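Local coordinates for protein NAD-dependent epimerase/dehydratase (Methylobacillus flagellatus KT, PDB 3GPI) that is of unknown function but probably acts as an NAD-dependent epimerase or dehydratase, with a Rossmann-type domain of the kind that binds dinucleotides, at residues 16-19 against 20-24; 192-195 against 196-200; 38-41 against 42-45; 87-90 against 91-95; 161-164 against 165-168. One frame throughout, in Å; residues are numbered along the deposited sequence.

Contact 1. Residues 16-19 against 20-24; sequences LELA and RRLTA
Glu17 reaches along the first helix of the Rossmann beta-alpha-beta unit (strand 6-9, helix 13-24, strand 29-33) and holds Arg20 and Arg21 in one salt-bridge network. Its CG is anti to the backbone N (chi1 176°), and a bend at chi2 lays the carboxylate alongside Arg20. That guanidinium grips it side-on with two donors: Arg20 NE meets Glu17 OE1 at 3.0 Å from above the carboxylate plane, while Arg20 NH2 gives Glu17 OE2 a 2.7 Å bond on the syn side. The anti side of OE2 goes to Arg21 NE, also 2.7 Å from Glu17 OE2 but less straight at 135°, with a weak further bond from Arg21 NH2. An alanine here removes the shared carboxylate, and both guanidinium groups would then probably be freer to swing. Asp188 of helix 187-201 forms a long, weak ion pair with Arg21 and is a like charge to Glu17.

The backbone acceptors are met in helical order: Leu16 O by Arg20 N, Glu17 O by Arg21 N, Leu18 O by Leu22 N, and Ala19 O by Thr23 N. Facing Ile6 and Ile8 of strand 6-9, Leu18 CD1 touches Leu22 CD1 at 3.7 Å.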
loop_
_atom_site.group_PDB
_atom_site.type_symbol
_atom_site.label_atom_id
_atom_site.label_comp_id
_atom_site.label_asym_id
_atom_site.label_seq_id
_atom_site.Cartn_x
_atom_site.Cartn_y
_atom_site.Cartn_z
ATOM N N LEU A 16 -2.092 -8.288 6.697
ATOM C CA LEU A 16 -1.691 -9.591 7.199
ATOM C C LEU A 16 -0.200 -9.797 7.162
ATOM O O LEU A 16 0.386 -10.323 8.111
ATOM C CB LEU A 16 -2.412 -10.731 6.485
ATOM C CG LEU A 16 -3.892 -10.797 6.836
ATOM C CD1 LEU A 16 -4.701 -11.635 5.838
ATOM C CD2 LEU A 16 -3.967 -11.407 8.246
ATOM N N GLU A 17 0.443 -9.337 6.096
ATOM C CA GLU A 17 1.873 -9.463 6.010
ATOM C C GLU A 17 2.568 -8.563 7.020
ATOM O O GLU A 17 3.554 -8.966 7.631
ATOM C CB GLU A 17 2.365 -9.180 4.573
ATOM C CG GLU A 17 3.883 -9.178 4.374
ATOM C CD GLU A 17 4.574 -10.507 4.628
ATOM O OE1 GLU A 17 3.877 -11.552 4.734
ATOM O OE2 GLU A 17 5.814 -10.492 4.732
ATOM N N LEU A 18 2.010 -7.371 7.226
ATOM C CA LEU A 18 2.525 -6.467 8.246
ATOM C C LEU A 18 2.397 -7.116 9.615
ATOM O O LEU A 18 3.327 -7.093 10.422
ATOM C CB LEU A 18 1.752 -5.166 8.177
ATOM C CG LEU A 18 2.169 -4.164 9.269
ATOM C CD1 LEU A 18 3.654 -3.843 9.236
ATOM C CD2 LEU A 18 1.335 -2.884 9.098
ATOM N N ALA A 19 1.223 -7.685 9.892
ATOM C CA ALA A 19 1.033 -8.319 11.201
ATOM C C ALA A 19 2.062 -9.413 11.424
ATOM O O ALA A 19 2.611 -9.536 12.523
ATOM C CB ALA A 19 -0.388 -8.877 11.337
ATOM N N ARG A 20 2.323 -10.205 10.395
ATOM C CA ARG A 20 3.262 -11.315 10.528
ATOM C C ARG A 20 4.641 -10.815 10.913
ATOM O O ARG A 20 5.295 -11.339 11.819
ATOM C CB ARG A 20 3.295 -12.110 9.214
ATOM C CG ARG A 20 4.151 -13.373 9.241
ATOM C CD ARG A 20 4.349 -14.006 7.829
ATOM N NE ARG A 20 5.194 -13.160 6.966
ATOM C CZ ARG A 20 6.525 -13.144 6.990
ATOM N NH1 ARG A 20 7.184 -13.930 7.843
ATOM N NH2 ARG A 20 7.212 -12.356 6.175
ATOM N N ARG A 21 5.084 -9.746 10.247
ATOM C CA ARG A 21 6.402 -9.176 10.510
ATOM C C ARG A 21 6.484 -8.564 11.902
ATOM O O ARG A 21 7.447 -8.825 12.641
ATOM C CB ARG A 21 6.753 -8.159 9.415
ATOM C CG ARG A 21 7.013 -8.835 8.066
ATOM C CD ARG A 21 7.151 -7.844 6.882
ATOM N NE ARG A 21 7.440 -8.610 5.666
ATOM C CZ ARG A 21 8.651 -8.964 5.251
ATOM N NH1 ARG A 21 9.760 -8.509 5.850
ATOM N NH2 ARG A 21 8.738 -9.710 4.168
ATOM N N LEU A 22 5.470 -7.798 12.295
ATOM C CA LEU A 22 5.484 -7.127 13.589
ATOM C C LEU A 22 5.412 -8.143 14.715
ATOM O O LEU A 22 6.059 -7.944 15.740
ATOM C CB LEU A 22 4.313 -6.151 13.697
ATOM C CG LEU A 22 4.432 -4.933 12.808
ATOM C CD1 LEU A 22 3.139 -4.185 12.892
ATOM C CD2 LEU A 22 5.643 -4.045 13.204
ATOM N N THR A 23 4.623 -9.202 14.548
ATOM C CA THR A 23 4.561 -10.244 15.580
ATOM C C THR A 23 5.905 -10.939 15.714
ATOM O O THR A 23 6.354 -11.189 16.859
ATOM C CB THR A 23 3.432 -11.228 15.245
ATOM O OG1 THR A 23 2.171 -10.545 15.315
ATOM C CG2 THR A 23 3.431 -12.407 16.217
ATOM N N ALA A 24 6.569 -11.206 14.579
ATOM C CA ALA A 24 7.895 -11.827 14.637
ATOM C C ALA A 24 8.914 -10.964 15.359
ATOM O O ALA A 24 9.858 -11.491 15.977
ATOM C CB ALA A 24 8.380 -12.182 13.252
#

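Contact 2. Residues 192-195 against 196-200; sequences AFIA and YLIQQ
Phe193 offers one ring face to Leu197, one turn further along the same helix, in a CH-pi contact. Leu197 CD1 stands 4.0 Å from the centroid of the Phe193 ring and 27° off the ring normal, close enough to the axis to count as over the face. Leu197 CG lies on that face too, offset toward the rim, and CD2 of the same leucine reaches Phe193 CE1 at 3.9 Å, so both methyls lie over the same face. The ring gets there because Phe193 CG is anti to the backbone N (chi1 179°), placing CG beside the carbonyl carbon, from where the ring end comes near Leu197.

Tyr196 takes a similar first torsion but departs from the helix in another direction. Its ring approaches Phe193 obliquely and loosely, with Tyr196 CD2 4.4 Å from Phe193 CD1. Gln200 CG sits 3.7 Å above the plane of the Tyr196 ring, over its centre, and the Tyr196 hydroxyl is hydrogen-bonded to the carbonyl of Ser257.

Ala195 contributes mainly through its backbone: Ala195 O accepts from Gln199 N at 2.9 Å. Beside it, Ile194 CG2 meets Ile198 CD1 at 3.9 Å, a second apolar pair one turn apart.

Helix 187-201, packed i to i+4 in this way, covers the sheet of the Rossmann-type domain. Phe193, Ile194 and Leu197 rest on Leu152 of strand 149-158, Leu197 and Ile198 reach Phe105 of strand 103-109, and edge-to-face rings of Tyr210 and Tyr259 border Phe193. Ile194, Ala195 and Ile198 also abut helix 13-24.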
loop_
_atom_site.group_PDB
_atom_site.type_symbol
_atom_site.label_atom_id
_atom_site.label_comp_id
_atom_site.label_asym_id
_atom_site.label_seq_id
_atom_site.Cartn_x
_atom_site.Cartn_y
_atom_site.Cartn_z
ATOM N N ALA A 192 7.072 -4.368 5.034
ATOM C CA ALA A 192 8.355 -4.244 5.731
ATOM C C ALA A 192 8.735 -2.783 5.912
ATOM O O ALA A 192 9.362 -2.427 6.901
ATOM C CB ALA A 192 9.451 -4.986 4.991
ATOM N N PHE A 193 8.355 -1.902 4.990
ATOM C CA PHE A 193 8.669 -0.481 5.185
ATOM C C PHE A 193 7.859 0.068 6.355
ATOM O O PHE A 193 8.383 0.826 7.200
ATOM C CB PHE A 193 8.369 0.311 3.904
ATOM C CG PHE A 193 8.637 1.797 4.041
ATOM C CD1 PHE A 193 9.880 2.254 4.387
ATOM C CD2 PHE A 193 7.635 2.716 3.770
ATOM C CE1 PHE A 193 10.144 3.609 4.499
ATOM C CE2 PHE A 193 7.870 4.091 3.890
ATOM C CZ PHE A 193 9.123 4.526 4.252
ATOM N N ILE A 194 6.590 -0.291 6.454
ATOM C CA ILE A 194 5.817 0.152 7.628
ATOM C C ILE A 194 6.398 -0.407 8.926
ATOM O O ILE A 194 6.559 0.330 9.909
ATOM C CB ILE A 194 4.350 -0.244 7.533
ATOM C CG1 ILE A 194 3.725 0.406 6.296
ATOM C CG2 ILE A 194 3.613 0.134 8.815
ATOM C CD1 ILE A 194 2.351 -0.119 5.971
ATOM N N ALA A 195 6.806 -1.679 8.926
ATOM C CA ALA A 195 7.457 -2.237 10.124
ATOM C C ALA A 195 8.735 -1.519 10.427
ATOM O O ALA A 195 9.041 -1.281 11.616
ATOM C CB ALA A 195 7.722 -3.735 9.970
ATOM N N TYR A 196 9.483 -1.147 9.393
ATOM C CA TYR A 196 10.724 -0.403 9.601
ATOM C C TYR A 196 10.425 0.961 10.232
ATOM O O TYR A 196 11.115 1.379 11.206
ATOM C CB TYR A 196 11.469 -0.248 8.278
ATOM C CG TYR A 196 12.690 0.623 8.307
ATOM C CD1 TYR A 196 13.888 0.126 8.820
ATOM C CD2 TYR A 196 12.668 1.912 7.762
ATOM C CE1 TYR A 196 15.014 0.889 8.808
ATOM C CE2 TYR A 196 13.826 2.711 7.773
ATOM C CZ TYR A 196 14.982 2.166 8.291
ATOM O OH TYR A 196 16.137 2.943 8.298
ATOM N N LEU A 197 9.388 1.631 9.760
ATOM C CA LEU A 197 9.076 2.955 10.327
ATOM C C LEU A 197 8.624 2.793 11.767
ATOM O O LEU A 197 8.872 3.656 12.594
ATOM C CB LEU A 197 7.995 3.670 9.514
ATOM C CG LEU A 197 8.414 4.064 8.106
ATOM C CD1 LEU A 197 7.232 4.733 7.439
ATOM C CD2 LEU A 197 9.651 4.986 8.117
ATOM N N ILE A 198 7.961 1.690 12.086
ATOM C CA ILE A 198 7.533 1.438 13.453
ATOM C C ILE A 198 8.734 1.209 14.339
ATOM O O ILE A 198 8.746 1.714 15.477
ATOM C CB ILE A 198 6.503 0.254 13.470
ATOM C CG1 ILE A 198 5.142 0.762 12.965
ATOM C CG2 ILE A 198 6.349 -0.363 14.904
ATOM C CD1 ILE A 198 4.161 -0.350 12.658
ATOM N N GLN A 199 9.736 0.475 13.850
ATOM C CA GLN A 199 10.988 0.256 14.596
ATOM C C GLN A 199 11.758 1.563 14.806
ATOM O O GLN A 199 12.381 1.753 15.866
ATOM C CB GLN A 199 11.849 -0.789 13.903
ATOM C CG GLN A 199 13.129 -1.114 14.661
ATOM C CD GLN A 199 13.990 -2.112 13.928
ATOM O OE1 GLN A 199 14.612 -1.782 12.911
ATOM N NE2 GLN A 199 14.043 -3.340 14.440
ATOM N N GLN A 200 11.682 2.474 13.835
ATOM C CA GLN A 200 12.402 3.738 13.861
ATOM C C GLN A 200 11.657 4.804 14.679
ATOM O O GLN A 200 12.309 5.749 15.179
ATOM C CB GLN A 200 12.625 4.265 12.418
ATOM C CG GLN A 200 13.536 3.374 11.546
ATOM C CD GLN A 200 15.007 3.735 11.617
ATOM O OE1 GLN A 200 15.867 2.888 11.920
ATOM N NE2 GLN A 200 15.310 4.981 11.305
#

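Contact 3. Residues 38-41 against 42-45; sequences PMPA and GVQT
Between Pro40 and Val43 the flat groups are the peptide units, set beside the puckered pyrrolidine ring of Pro40. That ring is touched at its CD, where Val43 CG1 comes within 4.0 Å. The carbonyl of Pro40 has two close neighbours: Val43 N, which donates a weak hydrogen bond to Pro40 O at 3.4 Å, and Val43 CG1, 3.3 Å from Pro40 O. The weak bond is nearly straight, 169° at the hydrogen, so its weakness lies in length and not in aim.

This bond closes a type II beta turn from Pro40 to Val43. Gly42 occupies its third position with a positive phi of 102°; a beta carbon there would clash with the carbonyl oxygen of Ala41, which explains why a residue without a side chain is found.

Val43 CG1 is the main meeting point of the two arms. With chi1 at 70° this methyl lies between the backbone N and the carbonyl carbon, directed at the preceding residues. It presses on Met39 CB at 3.5 Å, tighter than usual van der Waals contact. Met39, bent at chi2 and chi3, then carries its sulfur past Val43 to Thr45, with SD 3.9 Å from Thr45 CG2. The Thr45 hydroxyl is hydrogen-bonded to Arg33 NE.

The loop runs from strand 29-33 to strand 45-47, two neighbouring parallel strands. Met39, Pro40 and Val43 all lean on Leu16 of helix 13-24, Met39 also touches Arg33, and Gln44 is backbone-bonded to Gly31, so the turn lies at the surface against the first beta-alpha-beta unit.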
loop_
_atom_site.group_PDB
_atom_site.type_symbol
_atom_site.label_atom_id
_atom_site.label_comp_id
_atom_site.label_asym_id
_atom_site.label_seq_id
_atom_site.Cartn_x
_atom_site.Cartn_y
_atom_site.Cartn_z
ATOM N N PRO A 38 -11.984 -14.451 5.887
ATOM C CA PRO A 38 -11.347 -15.501 6.619
ATOM C C PRO A 38 -9.898 -15.148 6.903
ATOM O O PRO A 38 -9.217 -14.528 6.081
ATOM C CB PRO A 38 -11.413 -16.679 5.641
ATOM C CG PRO A 38 -11.406 -16.057 4.322
ATOM C CD PRO A 38 -12.191 -14.828 4.471
ATOM N N MET A 39 -9.444 -15.557 8.067
ATOM C CA MET A 39 -8.066 -15.314 8.490
ATOM C C MET A 39 -7.256 -16.586 8.514
ATOM O O MET A 39 -7.778 -17.653 8.832
ATOM C CB MET A 39 -8.059 -14.668 9.896
ATOM C CG MET A 39 -8.712 -13.306 9.943
ATOM S SD MET A 39 -7.702 -12.000 9.121
ATOM C CE MET A 39 -8.690 -11.668 7.626
ATOM N N PRO A 40 -5.937 -16.478 8.279
ATOM C CA PRO A 40 -5.055 -17.623 8.490
ATOM C C PRO A 40 -4.905 -17.910 9.979
ATOM O O PRO A 40 -4.941 -16.990 10.800
ATOM C CB PRO A 40 -3.720 -17.169 7.899
ATOM C CG PRO A 40 -3.809 -15.719 7.834
ATOM C CD PRO A 40 -5.214 -15.267 7.866
ATOM N N ALA A 41 -4.791 -19.176 10.314
ATOM C CA ALA A 41 -4.637 -19.588 11.705
ATOM C C ALA A 41 -3.479 -18.870 12.346
ATOM O O ALA A 41 -2.380 -18.712 11.760
ATOM C CB ALA A 41 -4.519 -21.113 11.894
ATOM N N GLY A 42 -3.747 -18.407 13.559
ATOM C CA GLY A 42 -2.715 -17.771 14.386
ATOM C C GLY A 42 -2.773 -16.262 14.415
ATOM O O GLY A 42 -2.132 -15.664 15.304
ATOM N N VAL A 43 -3.489 -15.611 13.486
ATOM C CA VAL A 43 -3.583 -14.171 13.512
ATOM C C VAL A 43 -4.677 -13.715 14.489
ATOM O O VAL A 43 -5.789 -14.281 14.527
ATOM C CB VAL A 43 -3.769 -13.521 12.108
ATOM C CG1 VAL A 43 -5.116 -13.812 11.552
ATOM C CG2 VAL A 43 -3.622 -12.028 12.204
ATOM N N GLN A 44 -4.375 -12.687 15.276
ATOM C CA GLN A 44 -5.290 -12.200 16.285
ATOM C C GLN A 44 -6.111 -11.072 15.706
ATOM O O GLN A 44 -5.541 -10.046 15.342
ATOM C CB GLN A 44 -4.443 -11.672 17.446
ATOM C CG GLN A 44 -5.210 -11.114 18.546
ATOM C CD GLN A 44 -5.406 -12.150 19.629
ATOM O OE1 GLN A 44 -5.084 -13.328 19.431
ATOM N NE2 GLN A 44 -5.939 -11.727 20.760
ATOM N N THR A 45 -7.421 -11.252 15.548
ATOM C CA THR A 45 -8.274 -10.187 15.048
ATOM C C THR A 45 -9.609 -10.168 15.781
ATOM O O THR A 45 -9.966 -11.164 16.403
ATOM C CB THR A 45 -8.602 -10.291 13.510
ATOM O OG1 THR A 45 -9.437 -11.437 13.287
ATOM C CG2 THR A 45 -7.350 -10.439 12.647
#

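Contact 4. Residues 87-90 against 91-95; sequences EGLR and NTLSA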
loop_
_atom_site.group_PDB
_atom_site.type_symbol
_atom_site.label_atom_id
_atom_site.label_comp_id
_atom_site.label_asym_id
_atom_site.label_seq_id
_atom_site.Cartn_x
_atom_site.Cartn_y
_atom_site.Cartn_z
ATOM N N GLU A 87 -14.897 8.721 6.727
ATOM C CA GLU A 87 -15.853 8.217 7.735
ATOM C C GLU A 87 -15.221 7.144 8.612
ATOM O O GLU A 87 -15.232 7.251 9.851
ATOM C CB GLU A 87 -17.094 7.623 7.043
ATOM C CG GLU A 87 -18.431 7.989 7.677
ATOM C CD GLU A 87 -18.948 9.342 7.209
ATOM O OE1 GLU A 87 -18.128 10.190 6.789
ATOM O OE2 GLU A 87 -20.181 9.557 7.259
ATOM N N GLY A 88 -14.714 6.101 7.957
ATOM C CA GLY A 88 -14.126 4.939 8.620
ATOM C C GLY A 88 -12.945 5.310 9.510
ATOM O O GLY A 88 -12.783 4.765 10.621
ATOM N N LEU A 89 -12.099 6.202 9.004
ATOM C CA LEU A 89 -10.953 6.710 9.759
ATOM C C LEU A 89 -11.394 7.586 10.938
ATOM O O LEU A 89 -10.852 7.502 12.041
ATOM C CB LEU A 89 -10.023 7.491 8.825
ATOM C CG LEU A 89 -8.817 8.199 9.469
ATOM C CD1 LEU A 89 -7.852 7.187 10.158
ATOM C CD2 LEU A 89 -8.076 9.035 8.444
ATOM N N ARG A 90 -12.387 8.442 10.696
ATOM C CA ARG A 90 -12.916 9.304 11.757
ATOM C C ARG A 90 -13.527 8.457 12.872
ATOM O O ARG A 90 -13.239 8.723 14.054
ATOM C CB ARG A 90 -13.941 10.342 11.248
ATOM C CG ARG A 90 -14.229 11.438 12.276
ATOM C CD ARG A 90 -15.463 12.266 11.915
ATOM N NE ARG A 90 -15.316 12.941 10.631
ATOM C CZ ARG A 90 -14.573 14.025 10.448
ATOM N NH1 ARG A 90 -13.906 14.540 11.474
ATOM N NH2 ARG A 90 -14.491 14.590 9.247
ATOM N N ASN A 91 -14.308 7.451 12.502
ATOM C CA ASN A 91 -14.969 6.555 13.455
ATOM C C ASN A 91 -13.929 5.806 14.277
ATOM O O ASN A 91 -14.064 5.703 15.499
ATOM C CB ASN A 91 -15.898 5.564 12.750
ATOM C CG ASN A 91 -17.128 6.241 12.153
ATOM O OD1 ASN A 91 -17.414 7.399 12.455
ATOM N ND2 ASN A 91 -17.827 5.519 11.308
ATOM N N THR A 92 -12.888 5.321 13.603
ATOM C CA THR A 92 -11.821 4.559 14.258
ATOM C C THR A 92 -11.040 5.446 15.214
ATOM O O THR A 92 -10.784 5.060 16.368
ATOM C CB THR A 92 -10.872 3.952 13.215
ATOM O OG1 THR A 92 -11.585 3.022 12.399
ATOM C CG2 THR A 92 -9.774 3.164 13.893
ATOM N N LEU A 93 -10.640 6.638 14.796
ATOM C CA LEU A 93 -9.946 7.523 15.697
ATOM C C LEU A 93 -10.789 7.916 16.903
ATOM O O LEU A 93 -10.317 7.920 18.030
ATOM C CB LEU A 93 -9.473 8.768 14.967
ATOM C CG LEU A 93 -8.461 8.486 13.861
ATOM C CD1 LEU A 93 -8.314 9.733 12.961
ATOM C CD2 LEU A 93 -7.117 8.109 14.484
ATOM N N SER A 94 -12.059 8.230 16.664
ATOM C CA SER A 94 -12.957 8.573 17.751
ATOM C C SER A 94 -13.070 7.408 18.746
ATOM O O SER A 94 -13.059 7.634 19.971
ATOM C CB SER A 94 -14.331 8.888 17.187
ATOM O OG SER A 94 -15.242 9.105 18.260
ATOM N N ALA A 95 -13.149 6.191 18.226
ATOM C CA ALA A 95 -13.311 4.991 19.078
ATOM C C ALA A 95 -12.047 4.744 19.894
ATOM O O ALA A 95 -12.099 4.030 20.907
ATOM C CB ALA A 95 -13.648 3.773 18.253
#
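Gly88 O is gripped twice by Thr92, four residues on: the hydroxyl donates to it over 2.8 Å (Thr92 OG1 to Gly88 O), and the amide over 3.0 Å (Thr92 N to Gly88 O). The two donors approach from opposite faces of the carbonyl plane. Thr92 can serve both because OG1 lies beside its own backbone N (chi1 -63°), turned back down helix 86-95.

Alongside, Asn91 N donates to Glu87 O at 2.8 Å. The Asn91 side chain folds back over the same carbonyl, its CG 3.1 Å from Glu87 O, but its ND2 donates to Val50 O in a loop. A leucine in its place would probably leave the carbonyl of Val50 without this donor and the helix without that polar tie to the loop.

Further out, Leu89 CD1 packs on Leu93 CD1 at 3.8 Å. The pair is wedged between Leu143 of helix 132-143 and the parallel strands 66-69 and 103-109, where Tyr69, Leu67, Phe106 and Val104 receive it.

The chemistry implies a division of labour in this sheet-covering helix of the Rossmann-type domain: the threonine hydroxyl is satisfied inside the helix, the asparagine ND2 by a loop carbonyl, while the leucines pack in the apolar layer.

Contact 5. Residues 161-164 against 165-168; sequences GRLR and MIRQ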
loop_
_atom_site.group_PDB
_atom_site.type_symbol
_atom_site.label_atom_id
_atom_site.label_comp_id
_atom_site.label_asym_id
_atom_site.label_seq_id
_atom_site.Cartn_x
_atom_site.Cartn_y
_atom_site.Cartn_z
ATOM N N GLY A 161 -1.114 -13.461 -4.869
ATOM C CA GLY A 161 -2.511 -13.030 -4.937
ATOM C C GLY A 161 -2.820 -11.700 -5.618
ATOM O O GLY A 161 -3.988 -11.276 -5.672
ATOM N N ARG A 162 -1.770 -11.049 -6.150
ATOM C CA ARG A 162 -1.887 -9.848 -7.000
ATOM C C ARG A 162 -1.013 -10.032 -8.229
ATOM O O ARG A 162 -0.014 -9.331 -8.432
ATOM C CB ARG A 162 -1.500 -8.590 -6.238
ATOM C CG ARG A 162 -2.526 -8.200 -5.197
ATOM C CD ARG A 162 -1.944 -7.105 -4.392
ATOM N NE ARG A 162 -2.706 -6.751 -3.207
ATOM C CZ ARG A 162 -3.556 -5.735 -3.127
ATOM N NH1 ARG A 162 -3.833 -4.979 -4.193
ATOM N NH2 ARG A 162 -4.158 -5.487 -1.971
ATOM N N LEU A 163 -1.409 -11.010 -9.036
ATOM C CA LEU A 163 -0.659 -11.430 -10.211
ATOM C C LEU A 163 -1.312 -11.022 -11.535
ATOM O O LEU A 163 -0.996 -11.611 -12.596
ATOM C CB LEU A 163 -0.472 -12.963 -10.197
ATOM C CG LEU A 163 0.205 -13.512 -8.935
ATOM C CD1 LEU A 163 0.202 -15.050 -8.987
ATOM C CD2 LEU A 163 1.628 -13.017 -8.731
ATOM N N ARG A 164 -2.185 -10.007 -11.514
ATOM C CA ARG A 164 -2.835 -9.545 -12.750
ATOM C C ARG A 164 -1.867 -9.278 -13.910
ATOM O O ARG A 164 -2.176 -9.618 -15.046
ATOM C CB ARG A 164 -3.726 -8.330 -12.566
ATOM C CG ARG A 164 -4.616 -8.119 -13.770
ATOM C CD ARG A 164 -5.612 -6.998 -13.585
ATOM N NE ARG A 164 -5.925 -6.399 -14.883
ATOM C CZ ARG A 164 -6.885 -6.814 -15.705
ATOM N NH1 ARG A 164 -7.664 -7.834 -15.373
ATOM N NH2 ARG A 164 -7.080 -6.181 -16.860
ATOM N N MET A 165 -0.711 -8.664 -13.671
ATOM C CA MET A 165 0.198 -8.342 -14.770
ATOM C C MET A 165 0.744 -9.621 -15.405
ATOM O O MET A 165 0.965 -9.694 -16.624
ATOM C CB MET A 165 1.374 -7.464 -14.301
ATOM C CG MET A 165 1.066 -5.955 -14.098
ATOM S SD MET A 165 0.335 -5.056 -15.511
ATOM C CE MET A 165 -1.366 -5.277 -15.049
ATOM N N ILE A 166 0.995 -10.625 -14.565
ATOM C CA ILE A 166 1.490 -11.930 -15.053
ATOM C C ILE A 166 0.454 -12.581 -15.956
ATOM O O ILE A 166 0.822 -13.101 -17.033
ATOM C CB ILE A 166 1.883 -12.875 -13.892
ATOM C CG1 ILE A 166 3.198 -12.405 -13.285
ATOM C CG2 ILE A 166 2.017 -14.361 -14.342
ATOM C CD1 ILE A 166 3.620 -13.182 -12.053
ATOM N N ARG A 167 -0.807 -12.524 -15.548
ATOM C CA ARG A 167 -1.867 -13.117 -16.373
ATOM C C ARG A 167 -2.073 -12.289 -17.633
ATOM O O ARG A 167 -2.145 -12.876 -18.726
ATOM C CB ARG A 167 -3.173 -13.271 -15.578
ATOM C CG ARG A 167 -3.044 -14.304 -14.444
ATOM C CD ARG A 167 -4.388 -14.520 -13.753
ATOM N NE ARG A 167 -5.009 -13.266 -13.298
ATOM C CZ ARG A 167 -4.878 -12.754 -12.077
ATOM N NH1 ARG A 167 -4.147 -13.349 -11.141
ATOM N NH2 ARG A 167 -5.480 -11.630 -11.790
ATOM N N GLN A 168 -2.127 -10.962 -17.524
ATOM C CA GLN A 168 -2.354 -10.126 -18.683
ATOM C C GLN A 168 -1.220 -10.312 -19.715
ATOM O O GLN A 168 -1.442 -10.224 -20.926
ATOM C CB GLN A 168 -2.428 -8.663 -18.313
ATOM C CG GLN A 168 -2.830 -7.774 -19.522
ATOM C CD GLN A 168 -3.204 -6.335 -19.210
ATOM O OE1 GLN A 168 -2.615 -5.665 -18.347
ATOM N NE2 GLN A 168 -4.162 -5.833 -19.974
HETATM O O HOH W 1 0.609 -8.180 -10.945
HETATM O O HOH W 2 -4.075 -12.237 -8.673
#
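Arg167 folds its guanidinium back over the start of its own helix, one face lying on the backbone of Leu163 and Arg164. Arg164 CA stands 3.5 Å above the guanidinium plane and Leu163 C at nearly the same height, both offset toward the rim. The bend at chi3 (-53°) brings the group back in this way. Its edge meets a water in the guanidinium plane: Arg167 NH1 donates to water 2 at 2.7 Å, and the same water accepts from Leu163 N at 3.0 Å, tying the side chain to the backbone just before the helix.

Backbone bonds hold the same turn. Arg167 N donates to Leu163 O at 3.1 Å, and Gln168 N to Arg164 O at 2.8 Å.

Leu163 is the N-cap of helix 164-168, and its hydrocarbon side chain cannot accept from the first-turn amides. A solvent molecule takes up one of them: water 1 accepts from Met165 N at 3.1 Å and in turn donates to Arg162 O, bridging the loop to the helix.

On another side Leu163 and Ile166 run side by side, pointing the same way, with Leu163 CD2 3.9 Å from Ile166 CD1. Arg164 leaves nearly at right angles to Arg167, the guanidinium planes 71° apart.

Further out, Arg162 forms a salt bridge through NE to Asp13, at the start of helix 13-24. Leu163 and Ile166 rest on helix 266-277, by way of Leu273, Tyr270 and Met277, while Gln168 meets Leu224 of helix 220-230 and the backbone O of Gln168 accepts from Trp175 NE1.

How the contacts relate
Contact 2 is the most buried of the five, contacts 1 and 4 are half sunk against the sheet, and contacts 3 and 5 lie at the surface. Contacts 1 and 2 belong to adjoining helices, Leu18 CD2 meeting Ile194 CG2 at 3.8 Å, and contact 1 touches contact 3 through Leu16 CD2, 3.9 Å from Met39 SD. Contacts 4 and 5 lie on opposite sides of the chain's centre, their own centres about 33 Å apart. Chemistry follows place: apolar and aromatic packing prevails in 192-200, charge pairing on the flank of 16-24 beside helix 187-201, hydroxyl and amide bonds in 87-95, a type II turn with glycine at its third position in 38-45 and water bridges in 161-168.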